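Local coordinates for 450aa long hypothetical fmu protein (Pyrococcus horikoshii, PDB 2YXL) that binds the cofactor analogue sinefungin and is probably an S-adenosylmethionine-dependent RNA cytosine-5 methyltransferase of the RsmB/NOP family, at residues A268-K273 with K294-R299; K286-D291 with I311-V316. All coordinates share one frame; numbering follows the deposited sequence.

Overall arrangement
Following the chain from its N terminus, the segments alternate: 268-273, 286-291, 294-299, 311-316. Interaction 1 closes a loop of 20 residues, most of helix 272-280 and the whole of strand 286-290, by bringing the cofactor loop against the start of helix 294-306. Interaction 2 closes one of 19 residues that holds this second helix, by pairing strand 286-290 with strand 312-315. The two loops therefore cross rather than nest: strand 286-290 lies within the first loop and forms one side of interaction 2. They meet directly where A268 N approaches F290 O and A269 N bonds to D291 OD1. Together they join two successive beta-alpha units of the Rossmann-like methyltransferase domain around sinefungin.

Interaction 1. Residues A268-K273 with K294-R299; sequences AAPGGK and KMRMKR. With SFG (sinefungin), chain B.
R296 leans from the first turns of helix 294-306 toward A269 and alongside P270 of the cofactor loop. Its CB rests against A269 CB at 3.7 Å, a close backbone approach that suits the small alanine. CG stays beside the backbone N (chi1 -65°), and bends at chi2 and chi3 swing the chain back along the proline ring. NE lies 3.9 Å from P270 CD, which sits at the guanidinium edge. CZ and NH1 lie under sinefungin O3', which stands over one face of the group. NH2, at the tip, approaches sinefungin O3' to 3.0 Å, a contact over the face and not a bond in the plane of the N-H groups; it gives A269 O a weak, bent hydrogen bond (3.3 Å, 126°). A long arginine with a flat guanidinium can thus reach the loop and the ribose together. R299, one turn later, sets its guanidinium edge against P270 CB.

The cis peptide before P270 turns the loop, and G271 takes a positive phi (109°) at which a side chain would collide with the preceding carbonyl. G271 N and G272 N both bond to sinefungin O, while K273 N holds OXT at 3.2 Å. This glycine-rich turn, characteristic of class I methyltransferases, leads from strand 262-265 into helix 272-280; helix 294-306, which follows strand 286-290 in the chain, packs directly against the loop.

Interaction 2. Residues K286-D291 with I311-V316; sequences KIYAFD and IVKPLV. With SFG (sinefungin), chain B.
I287 and V312 pack side by side on two parallel strands, I287 CB meeting V312 CG2 at 3.8 Å. The single methyl of A289 touches V312 CG1, and I311, just before strand 312-315, brings its CD1 to I287 CD1. Beta-branched I287 and V312 suit a strand and offer apolar branches to helix 272-280. The face of Y288, F290 and L315 is close-packed too, L315 CD1 lying 3.7 Å from F290 CZ and also against Y288 CD2. Backbone bonds tie the strands: A289 N to K313 O is nearly straight at hydrogen (173°), and L315 N reaches A289 O at 2.8 Å. D291 N to L315 O, at 3.4 Å, is weak.

The loose side is the lysine end, where K313, extended beyond CG, crosses K286, bent at chi3. Long lysines suit this outer end of the strands, where their ammonium groups can probably reach solvent, which would screen the like charges.

Past the last pair, D291 accepts from both sinefungin ribose hydroxyls, O3' to OD1 and O2' to OD2, each 2.8 Å; such an acidic strand end is characteristic of class I methyltransferases. Strand 286-290 lies between 262-265 and 312-315, with helix 272-280 packed on I287 and V312 and helix 294-306 on P314 and V316.

Interaction 1. Residues A268-K273 with K294-R299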
loop_
_atom_site.group_PDB
_atom_site.type_symbol
_atom_site.label_atom_id
_atom_site.label_comp_id
_atom_site.label_asym_id
_atom_site.label_seq_id
_atom_site.Cartn_x
_atom_site.Cartn_y
_atom_site.Cartn_z
ATOM N N ALA A 268 -9.101 5.182 -11.057
ATOM C CA ALA A 268 -9.398 3.753 -11.203
ATOM C C ALA A 268 -8.223 2.779 -11.112
ATOM O O ALA A 268 -8.365 1.705 -10.531
ATOM C CB ALA A 268 -10.175 3.516 -12.494
ATOM N N ALA A 269 -7.084 3.145 -11.698
ATOM C CA ALA A 269 -5.931 2.243 -11.792
ATOM C C ALA A 269 -5.260 1.992 -10.433
ATOM O O ALA A 269 -5.220 2.894 -9.593
ATOM C CB ALA A 269 -4.927 2.777 -12.803
ATOM N N PRO A 270 -4.716 0.774 -10.211
ATOM C CA PRO A 270 -4.582 -0.375 -11.116
ATOM C C PRO A 270 -5.872 -1.161 -11.356
ATOM O O PRO A 270 -5.879 -2.085 -12.167
ATOM C CB PRO A 270 -3.561 -1.259 -10.395
ATOM C CG PRO A 270 -3.812 -0.990 -8.958
ATOM C CD PRO A 270 -4.137 0.480 -8.884
ATOM N N GLY A 271 -6.941 -0.820 -10.641
ATOM C CA GLY A 271 -8.258 -1.372 -10.942
ATOM C C GLY A 271 -8.846 -2.375 -9.970
ATOM O O GLY A 271 -9.690 -3.186 -10.355
ATOM N N GLY A 272 -8.415 -2.318 -8.712
ATOM C CA GLY A 272 -8.954 -3.194 -7.675
ATOM C C GLY A 272 -10.447 -3.006 -7.488
ATOM O O GLY A 272 -11.199 -3.982 -7.405
ATOM N N LYS A 273 -10.880 -1.749 -7.436
ATOM C CA LYS A 273 -12.284 -1.435 -7.193
ATOM C C LYS A 273 -13.143 -1.452 -8.454
ATOM O O LYS A 273 -14.278 -1.928 -8.419
ATOM C CB LYS A 273 -12.429 -0.111 -6.448
ATOM C CG LYS A 273 -11.900 -0.157 -5.034
ATOM C CD LYS A 273 -12.195 1.125 -4.286
ATOM C CE LYS A 273 -11.416 1.196 -2.978
ATOM N NZ LYS A 273 -9.938 1.223 -3.184
ATOM N N LYS A 294 -0.486 6.348 -17.280
ATOM C CA LYS A 294 -0.575 5.404 -18.396
ATOM C C LYS A 294 -0.025 4.028 -18.014
ATOM O O LYS A 294 -0.528 3.000 -18.475
ATOM C CB LYS A 294 0.181 5.960 -19.614
ATOM C CG LYS A 294 -0.033 5.200 -20.931
ATOM C CD LYS A 294 -1.256 5.691 -21.714
ATOM C CE LYS A 294 -0.900 6.776 -22.735
ATOM N NZ LYS A 294 -0.613 8.103 -22.117
ATOM N N MET A 295 0.998 4.027 -17.163
ATOM C CA MET A 295 1.681 2.804 -16.744
ATOM C C MET A 295 0.879 2.021 -15.701
ATOM O O MET A 295 1.044 0.807 -15.563
ATOM C CB MET A 295 3.076 3.144 -16.210
ATOM C CG MET A 295 4.117 2.054 -16.409
ATOM S SD MET A 295 5.804 2.647 -16.143
ATOM C CE MET A 295 6.125 3.554 -17.659
ATOM N N ARG A 296 0.020 2.725 -14.966
ATOM C CA ARG A 296 -0.893 2.092 -14.017
ATOM C C ARG A 296 -2.148 1.613 -14.742
ATOM O O ARG A 296 -2.757 0.611 -14.356
ATOM C CB ARG A 296 -1.278 3.064 -12.897
ATOM C CG ARG A 296 -0.135 3.506 -11.989
ATOM C CD ARG A 296 0.056 2.608 -10.781
ATOM N NE ARG A 296 -1.083 2.654 -9.863
ATOM C CZ ARG A 296 -1.276 3.586 -8.932
ATOM N NH1 ARG A 296 -0.409 4.580 -8.781
ATOM N NH2 ARG A 296 -2.349 3.524 -8.151
ATOM N N MET A 297 -2.527 2.340 -15.791
ATOM C CA MET A 297 -3.704 2.012 -16.593
ATOM C C MET A 297 -3.514 0.716 -17.382
ATOM O O MET A 297 -4.469 -0.041 -17.573
ATOM C CB MET A 297 -4.057 3.170 -17.534
ATOM C CG MET A 297 -5.352 2.977 -18.320
ATOM S SD MET A 297 -6.840 3.064 -17.305
ATOM C CE MET A 297 -7.178 4.822 -17.345
ATOM N N LYS A 298 -2.284 0.463 -17.831
ATOM C CA LYS A 298 -1.976 -0.764 -18.573
ATOM C C LYS A 298 -2.141 -2.017 -17.704
ATOM O O LYS A 298 -2.402 -3.104 -18.225
ATOM C CB LYS A 298 -0.584 -0.697 -19.231
ATOM C CG LYS A 298 0.612 -0.864 -18.294
ATOM C CD LYS A 298 1.088 -2.317 -18.220
ATOM C CE LYS A 298 2.043 -2.545 -17.050
ATOM N NZ LYS A 298 3.352 -1.851 -17.226
ATOM N N ARG A 299 -1.988 -1.859 -16.390
ATOM C CA ARG A 299 -2.241 -2.946 -15.448
ATOM C C ARG A 299 -3.738 -3.227 -15.356
ATOM O O ARG A 299 -4.153 -4.385 -15.310
ATOM C CB ARG A 299 -1.670 -2.631 -14.061
ATOM C CG ARG A 299 -0.148 -2.607 -13.990
ATOM C CD ARG A 299 0.362 -3.103 -12.639
ATOM N NE ARG A 299 -0.015 -2.227 -11.528
ATOM C CZ ARG A 299 0.823 -1.420 -10.879
ATOM N NH1 ARG A 299 0.374 -0.668 -9.882
ATOM N NH2 ARG A 299 2.108 -1.364 -11.213
HETATM N N SFG B . -9.164 3.012 -7.094
HETATM C CA SFG B . -7.879 2.362 -7.411
HETATM C C SFG B . -7.961 0.851 -7.110
HETATM O O SFG B . -7.167 0.103 -7.718
HETATM O OXT SFG B . -8.824 0.471 -6.290
HETATM C CB SFG B . -6.735 3.034 -6.627
HETATM C CG SFG B . -6.541 4.496 -7.070
HETATM C CD SFG B . -5.352 5.180 -6.377
HETATM N NE SFG B . -5.620 5.247 -4.933
HETATM C "C5'" SFG B . -5.136 6.628 -6.872
HETATM C "C4'" SFG B . -5.036 6.775 -8.411
HETATM O "O4'" SFG B . -5.501 8.111 -8.715
HETATM C "C3'" SFG B . -3.601 6.704 -8.963
HETATM O "O3'" SFG B . -3.524 5.632 -9.913
HETATM C "C2'" SFG B . -3.389 8.059 -9.655
HETATM O "O2'" SFG B . -2.683 7.908 -10.893
HETATM C "C1'" SFG B . -4.825 8.488 -9.930
HETATM N N9 SFG B . -5.014 9.955 -10.133
HETATM C C8 SFG B . -4.481 10.937 -9.402
HETATM N N7 SFG B . -4.886 12.117 -9.872
HETATM C C5 SFG B . -5.682 11.888 -10.911
HETATM C C6 SFG B . -6.387 12.710 -11.788
HETATM N N6 SFG B . -6.336 14.035 -11.669
HETATM N N1 SFG B . -7.124 12.144 -12.761
HETATM C C2 SFG B . -7.183 10.825 -12.890
HETATM N N3 SFG B . -6.522 10.016 -12.071
HETATM C C4 SFG B . -5.768 10.515 -11.076
#

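Interaction 2. Residues K286-D291 with I311-V316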
loop_
_atom_site.group_PDB
_atom_site.type_symbol
_atom_site.label_atom_id
_atom_site.label_comp_id
_atom_site.label_asym_id
_atom_site.label_seq_id
_atom_site.Cartn_x
_atom_site.Cartn_y
_atom_site.Cartn_z
ATOM N N LYS A 286 -22.039 -0.257 -17.997
ATOM C CA LYS A 286 -20.862 0.466 -18.479
ATOM C C LYS A 286 -20.078 1.118 -17.338
ATOM O O LYS A 286 -20.662 1.726 -16.438
ATOM C CB LYS A 286 -21.277 1.521 -19.512
ATOM C CG LYS A 286 -20.160 1.957 -20.459
ATOM C CD LYS A 286 -20.704 2.698 -21.678
ATOM C CE LYS A 286 -21.330 1.742 -22.689
ATOM N NZ LYS A 286 -21.938 2.458 -23.841
ATOM N N ILE A 287 -18.754 0.978 -17.381
ATOM C CA ILE A 287 -17.873 1.642 -16.420
ATOM C C ILE A 287 -16.838 2.506 -17.138
ATOM O O ILE A 287 -16.041 2.006 -17.935
ATOM C CB ILE A 287 -17.147 0.638 -15.479
ATOM C CG1 ILE A 287 -18.154 -0.241 -14.729
ATOM C CG2 ILE A 287 -16.235 1.383 -14.493
ATOM C CD1 ILE A 287 -17.545 -1.467 -14.076
ATOM N N TYR A 288 -16.865 3.805 -16.852
ATOM C CA TYR A 288 -15.836 4.722 -17.328
ATOM C C TYR A 288 -14.729 4.809 -16.282
ATOM O O TYR A 288 -14.970 5.220 -15.142
ATOM C CB TYR A 288 -16.422 6.110 -17.617
ATOM C CG TYR A 288 -17.372 6.160 -18.800
ATOM C CD1 TYR A 288 -18.752 6.221 -18.608
ATOM C CD2 TYR A 288 -16.889 6.153 -20.111
ATOM C CE1 TYR A 288 -19.629 6.270 -19.690
ATOM C CE2 TYR A 288 -17.760 6.202 -21.200
ATOM C CZ TYR A 288 -19.126 6.260 -20.980
ATOM O OH TYR A 288 -19.990 6.308 -22.050
ATOM N N ALA A 289 -13.520 4.415 -16.675
ATOM C CA ALA A 289 -12.380 4.355 -15.762
ATOM C C ALA A 289 -11.293 5.373 -16.113
ATOM O O ALA A 289 -10.589 5.227 -17.114
ATOM C CB ALA A 289 -11.808 2.942 -15.727
ATOM N N PHE A 290 -11.165 6.397 -15.273
ATOM C CA PHE A 290 -10.208 7.481 -15.485
ATOM C C PHE A 290 -8.942 7.304 -14.655
ATOM O O PHE A 290 -9.012 6.942 -13.478
ATOM C CB PHE A 290 -10.844 8.831 -15.141
ATOM C CG PHE A 290 -11.950 9.243 -16.071
ATOM C CD1 PHE A 290 -13.266 8.856 -15.827
ATOM C CD2 PHE A 290 -11.680 10.032 -17.185
ATOM C CE1 PHE A 290 -14.294 9.240 -16.684
ATOM C CE2 PHE A 290 -12.702 10.422 -18.048
ATOM C CZ PHE A 290 -14.012 10.024 -17.796
ATOM N N ASP A 291 -7.792 7.565 -15.276
ATOM C CA ASP A 291 -6.506 7.632 -14.574
ATOM C C ASP A 291 -5.443 8.346 -15.411
ATOM O O ASP A 291 -5.283 8.059 -16.600
ATOM C CB ASP A 291 -6.016 6.239 -14.168
ATOM C CG ASP A 291 -5.065 6.279 -12.986
ATOM O OD1 ASP A 291 -5.482 5.865 -11.885
ATOM O OD2 ASP A 291 -3.910 6.732 -13.152
ATOM N N ILE A 311 -17.168 -4.639 -19.826
ATOM C CA ILE A 311 -18.001 -3.434 -19.782
ATOM C C ILE A 311 -17.237 -2.172 -19.372
ATOM O O ILE A 311 -17.842 -1.125 -19.124
ATOM C CB ILE A 311 -19.224 -3.616 -18.844
ATOM C CG1 ILE A 311 -18.769 -3.879 -17.403
ATOM C CG2 ILE A 311 -20.141 -4.725 -19.366
ATOM C CD1 ILE A 311 -19.778 -3.466 -16.354
ATOM N N VAL A 312 -15.912 -2.275 -19.306
ATOM C CA VAL A 312 -15.079 -1.159 -18.862
ATOM C C VAL A 312 -14.447 -0.424 -20.041
ATOM O O VAL A 312 -13.753 -1.024 -20.866
ATOM C CB VAL A 312 -13.992 -1.617 -17.848
ATOM C CG1 VAL A 312 -12.984 -0.497 -17.574
ATOM C CG2 VAL A 312 -14.636 -2.073 -16.547
ATOM N N LYS A 313 -14.710 0.879 -20.113
ATOM C CA LYS A 313 -14.080 1.747 -21.099
ATOM C C LYS A 313 -13.022 2.605 -20.407
ATOM O O LYS A 313 -13.361 3.543 -19.680
ATOM C CB LYS A 313 -15.118 2.616 -21.817
ATOM C CG LYS A 313 -16.067 1.832 -22.715
ATOM C CD LYS A 313 -16.976 2.751 -23.518
ATOM C CE LYS A 313 -17.922 1.950 -24.403
ATOM N NZ LYS A 313 -18.764 2.829 -25.261
ATOM N N PRO A 314 -11.735 2.270 -20.616
ATOM C CA PRO A 314 -10.640 2.996 -19.975
ATOM C C PRO A 314 -10.316 4.322 -20.671
ATOM O O PRO A 314 -10.311 4.397 -21.904
ATOM C CB PRO A 314 -9.465 2.020 -20.077
ATOM C CG PRO A 314 -9.762 1.181 -21.273
ATOM C CD PRO A 314 -11.251 1.173 -21.477
ATOM N N LEU A 315 -10.057 5.354 -19.872
ATOM C CA LEU A 315 -9.770 6.688 -20.389
ATOM C C LEU A 315 -8.597 7.340 -19.658
ATOM O O LEU A 315 -8.729 7.781 -18.513
ATOM C CB LEU A 315 -11.019 7.576 -20.311
ATOM C CG LEU A 315 -12.149 7.320 -21.316
ATOM C CD1 LEU A 315 -13.465 7.869 -20.791
ATOM C CD2 LEU A 315 -11.823 7.907 -22.686
ATOM N N VAL A 316 -7.453 7.395 -20.336
ATOM C CA VAL A 316 -6.235 7.983 -19.780
ATOM C C VAL A 316 -6.296 9.510 -19.884
ATOM O O VAL A 316 -5.633 10.120 -20.728
ATOM C CB VAL A 316 -4.956 7.436 -20.474
ATOM C CG1 VAL A 316 -3.709 7.792 -19.668
ATOM C CG2 VAL A 316 -5.047 5.927 -20.671
HETATM N N SFG B . -9.164 3.012 -7.094
HETATM C CA SFG B . -7.879 2.362 -7.411
HETATM C C SFG B . -7.961 0.851 -7.110
HETATM O O SFG B . -7.167 0.103 -7.718
HETATM O OXT SFG B . -8.824 0.471 -6.290
HETATM C CB SFG B . -6.735 3.034 -6.627
HETATM C CG SFG B . -6.541 4.496 -7.070
HETATM C CD SFG B . -5.352 5.180 -6.377
HETATM N NE SFG B . -5.620 5.247 -4.933
HETATM C "C5'" SFG B . -5.136 6.628 -6.872
HETATM C "C4'" SFG B . -5.036 6.775 -8.411
HETATM O "O4'" SFG B . -5.501 8.111 -8.715
HETATM C "C3'" SFG B . -3.601 6.704 -8.963
HETATM O "O3'" SFG B . -3.524 5.632 -9.913
HETATM C "C2'" SFG B . -3.389 8.059 -9.655
HETATM O "O2'" SFG B . -2.683 7.908 -10.893
HETATM C "C1'" SFG B . -4.825 8.488 -9.930
HETATM N N9 SFG B . -5.014 9.955 -10.133
HETATM C C8 SFG B . -4.481 10.937 -9.402
HETATM N N7 SFG B . -4.886 12.117 -9.872
HETATM C C5 SFG B . -5.682 11.888 -10.911
HETATM C C6 SFG B . -6.387 12.710 -11.788
HETATM N N6 SFG B . -6.336 14.035 -11.669
HETATM N N1 SFG B . -7.124 12.144 -12.761
HETATM C C2 SFG B . -7.183 10.825 -12.890
HETATM N N3 SFG B . -6.522 10.016 -12.071
HETATM C C4 SFG B . -5.768 10.515 -11.076
#